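Local coordinates for protein N-acetyl-L-2,4-diaminobutyric acid deacetylase (Ruegeria pomeroyi, PDB 6TWL) that probably removes the acetyl group from N-acetyl-L-2,4-diaminobutyric acid by zinc-dependent hydrolysis during ectoine breakdown, at residues L40-N45 and T81-I86. Sequence-based numbering, arbitrary orientation.
Sequences LTVIKN and TGRLII
Strands 40-45 and 82-86 run antiparallel, their N-to-C directions 177° apart, and Thr-41, Ile-43 and Asn-45 form hydrogen-bonded pairs with Ile-86, Leu-84 and Gly-82. The ladder lies in the mixed sheet of the zinc-dependent succinylglutamate desuccinylase/aspartoacylase fold, away from the metal site. Strand 36-45 is the last of the antiparallel N-terminal strands; 82-87 pairs with it antiparallel and with 50-54 in parallel. Six backbone bonds hold the ladder. Leu-84 N to Ile-43 O is 2.8 Å. Asn-45 N to Gly-82 O is longer, at 3.2 Å. Gly-82 has a positive phi (129°), where a CB would press on the carbonyl O of Thr-81.

The side chains of Thr-41, Ile-43, Leu-84 and Ile-86 share one face. There Ile-86 packs on Leu-68, Leu-71 and Ala-72 of helix 63-74, and Thr-41 also touches Ala-72. Val-42, Lys-44, Arg-83 and Ile-85 occupy the other face. Val-42 CG2 meets Ile-85 CG2 at 4.3 Å. Arg-83 has CG anti to its N (chi1 172°), which lays CG 4.0 Å from Lys-44 CB, and its CD reaches Val-42 CG1 at 4.2 Å. The chain then bends at chi3, and the guanidinium bonds to Thr-50 OG1 through NE and to Leu-12 O through NH1. An alanine at Arg-83 is likely to leave Leu-12 O and Thr-50 OG1 without these donors and open a gap beside Val-42 CG1. Lys-44 NZ lies over one guanidinium face, toward its rim, 4.2 Å from Arg-83 NE, a close pair of like charges. Ile-85 CD1 lies over the opposite face, 4.1 Å above the guanidinium plane and offset toward its rim.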
ATOM      1  N   LEU A  40     -10.713 -13.378   3.819  1.00 62.49           N
ATOM      2  CA  LEU A  40     -11.367 -12.091   3.659  1.00 70.26           C
ATOM      3  C   LEU A  40     -12.490 -11.978   4.674  1.00 70.83           C
ATOM      4  O   LEU A  40     -13.075 -12.982   5.092  1.00 72.03           O
ATOM      5  CB  LEU A  40     -11.901 -11.899   2.233  1.00 66.88           C
ATOM      6  CG  LEU A  40     -13.343 -12.307   1.921  1.00 64.42           C
ATOM      7  CD1 LEU A  40     -13.764 -11.787   0.559  1.00 55.48           C
ATOM      8  CD2 LEU A  40     -13.501 -13.809   1.976  1.00 71.37           C
ATOM      9  N   THR A  41     -12.762 -10.745   5.079  1.00 61.63           N
ATOM     10  CA  THR A  41     -13.887 -10.417   5.935  1.00 64.94           C
ATOM     11  C   THR A  41     -14.783  -9.431   5.200  1.00 71.91           C
ATOM     12  O   THR A  41     -14.296  -8.487   4.568  1.00 72.50           O
ATOM     13  CB  THR A  41     -13.416  -9.821   7.268  1.00 65.00           C
ATOM     14  OG1 THR A  41     -12.785 -10.840   8.056  1.00 66.56           O
ATOM     15  CG2 THR A  41     -14.587  -9.235   8.045  1.00 67.02           C
ATOM     16  N   VAL A  42     -16.091  -9.664   5.258  1.00 67.09           N
ATOM     17  CA  VAL A  42     -17.076  -8.737   4.720  1.00 65.45           C
ATOM     18  C   VAL A  42     -17.989  -8.305   5.856  1.00 66.84           C
ATOM     19  O   VAL A  42     -18.542  -9.149   6.571  1.00 71.10           O
ATOM     20  CB  VAL A  42     -17.887  -9.355   3.567  1.00 64.28           C
ATOM     21  CG1 VAL A  42     -18.972  -8.390   3.111  1.00 65.63           C
ATOM     22  CG2 VAL A  42     -16.971  -9.710   2.407  1.00 63.85           C
ATOM     23  N   ILE A  43     -18.129  -6.995   6.029  1.00 64.21           N
ATOM     24  CA  ILE A  43     -19.030  -6.410   7.011  1.00 62.11           C
ATOM     25  C   ILE A  43     -19.952  -5.469   6.252  1.00 65.78           C
ATOM     26  O   ILE A  43     -19.503  -4.446   5.721  1.00 65.09           O
ATOM     27  CB  ILE A  43     -18.271  -5.669   8.118  1.00 62.37           C
ATOM     28  CG1 ILE A  43     -17.285  -6.619   8.795  1.00 60.97           C
ATOM     29  CG2 ILE A  43     -19.237  -5.079   9.134  1.00 64.07           C
ATOM     30  CD1 ILE A  43     -16.418  -5.951   9.806  1.00 61.76           C
ATOM     31  N   LYS A  44     -21.232  -5.818   6.183  1.00 68.79           N
ATOM     32  CA  LYS A  44     -22.219  -4.999   5.499  1.00 74.41           C
ATOM     33  C   LYS A  44     -23.392  -4.741   6.430  1.00 73.46           C
ATOM     34  O   LYS A  44     -23.773  -5.608   7.225  1.00 71.88           O
ATOM     35  CB  LYS A  44     -22.710  -5.658   4.203  1.00 73.46           C
ATOM     36  CG  LYS A  44     -23.808  -4.866   3.498  1.00 71.66           C
ATOM     37  CD  LYS A  44     -24.470  -5.651   2.383  1.00 80.02           C
ATOM     38  CE  LYS A  44     -25.213  -4.719   1.433  1.00 84.80           C
ATOM     39  NZ  LYS A  44     -24.305  -4.118   0.411  1.00 85.43           N
ATOM     40  N   ASN A  45     -23.955  -3.540   6.330  1.00 69.96           N
ATOM     41  CA  ASN A  45     -25.092  -3.145   7.143  1.00 73.39           C
ATOM     42  C   ASN A  45     -25.735  -1.927   6.503  1.00 71.65           C
ATOM     43  O   ASN A  45     -25.036  -1.072   5.952  1.00 68.88           O
ATOM     44  CB  ASN A  45     -24.663  -2.831   8.579  1.00 79.36           C
ATOM     45  CG  ASN A  45     -25.840  -2.616   9.503  1.00 82.69           C
ATOM     46  OD1 ASN A  45     -26.748  -3.443   9.574  1.00 80.46           O
ATOM     47  ND2 ASN A  45     -25.832  -1.497  10.220  1.00 84.44           N
ATOM     48  N   THR A  81     -22.319   1.629   7.684  1.00 67.90           N
ATOM     49  CA  THR A  81     -23.407   2.052   6.806  1.00 72.87           C
ATOM     50  C   THR A  81     -22.857   1.940   5.390  1.00 68.62           C
ATOM     51  O   THR A  81     -22.214   2.867   4.887  1.00 63.96           O
ATOM     52  CB  THR A  81     -23.879   3.468   7.123  1.00 71.14           C
ATOM     53  OG1 THR A  81     -22.752   4.355   7.147  1.00 64.51           O
ATOM     54  CG2 THR A  81     -24.577   3.502   8.473  1.00 70.83           C
ATOM     55  N   GLY A  82     -23.106   0.800   4.754  1.00 67.96           N
ATOM     56  CA  GLY A  82     -22.437   0.460   3.517  1.00 66.89           C
ATOM     57  C   GLY A  82     -21.835  -0.926   3.581  1.00 66.94           C
ATOM     58  O   GLY A  82     -22.485  -1.859   4.062  1.00 65.63           O
ATOM     59  N   ARG A  83     -20.597  -1.081   3.117  1.00 61.51           N
ATOM     60  CA  ARG A  83     -19.991  -2.403   3.102  1.00 68.45           C
ATOM     61  C   ARG A  83     -18.474  -2.279   3.092  1.00 70.08           C
ATOM     62  O   ARG A  83     -17.917  -1.437   2.383  1.00 67.35           O
ATOM     63  CB  ARG A  83     -20.466  -3.210   1.888  1.00 60.61           C
ATOM     64  CG  ARG A  83     -19.733  -4.525   1.712  1.00 59.68           C
ATOM     65  CD  ARG A  83     -20.309  -5.346   0.578  1.00 62.25           C
ATOM     66  NE  ARG A  83     -20.262  -4.643  -0.697  1.00 68.72           N
ATOM     67  CZ  ARG A  83     -20.578  -5.199  -1.862  1.00 77.45           C
ATOM     68  NH1 ARG A  83     -20.956  -6.469  -1.909  1.00 77.88           N
ATOM     69  NH2 ARG A  83     -20.513  -4.486  -2.978  1.00 72.50           N
ATOM     70  N   LEU A  84     -17.819  -3.122   3.885  1.00 65.95           N
ATOM     71  CA  LEU A  84     -16.368  -3.255   3.891  1.00 63.15           C
ATOM     72  C   LEU A  84     -15.990  -4.637   3.378  1.00 58.84           C
ATOM     73  O   LEU A  84     -16.511  -5.645   3.864  1.00 63.14           O
ATOM     74  CB  LEU A  84     -15.796  -3.060   5.297  1.00 60.63           C
ATOM     75  CG  LEU A  84     -16.039  -1.757   6.052  1.00 62.06           C
ATOM     76  CD1 LEU A  84     -15.716  -1.959   7.525  1.00 69.05           C
ATOM     77  CD2 LEU A  84     -15.193  -0.651   5.462  1.00 60.25           C
ATOM     78  N   ILE A  85     -15.089  -4.683   2.403  1.00 55.91           N
ATOM     79  CA  ILE A  85     -14.490  -5.931   1.945  1.00 54.62           C
ATOM     80  C   ILE A  85     -13.013  -5.862   2.300  1.00 59.35           C
ATOM     81  O   ILE A  85     -12.260  -5.070   1.721  1.00 56.88           O
ATOM     82  CB  ILE A  85     -14.705  -6.165   0.445  1.00 61.04           C
ATOM     83  CG1 ILE A  85     -16.191  -6.051   0.102  1.00 55.73           C
ATOM     84  CG2 ILE A  85     -14.181  -7.537   0.042  1.00 61.82           C
ATOM     85  CD1 ILE A  85     -16.495  -6.200  -1.375  1.00 58.31           C
ATOM     86  N   ILE A  86     -12.600  -6.683   3.261  1.00 61.98           N
ATOM     87  CA  ILE A  86     -11.279  -6.594   3.870  1.00 66.08           C
ATOM     88  C   ILE A  86     -10.470  -7.811   3.451  1.00 67.19           C
ATOM     89  O   ILE A  86     -10.836  -8.951   3.768  1.00 62.52           O
ATOM     90  CB  ILE A  86     -11.371  -6.493   5.399  1.00 61.52           C
ATOM     91  CG1 ILE A  86     -12.232  -5.292   5.794  1.00 61.53           C
ATOM     92  CG2 ILE A  86      -9.983  -6.384   6.014  1.00 58.28           C
ATOM     93  CD1 ILE A  86     -12.708  -5.330   7.227  1.00 58.86           C
TER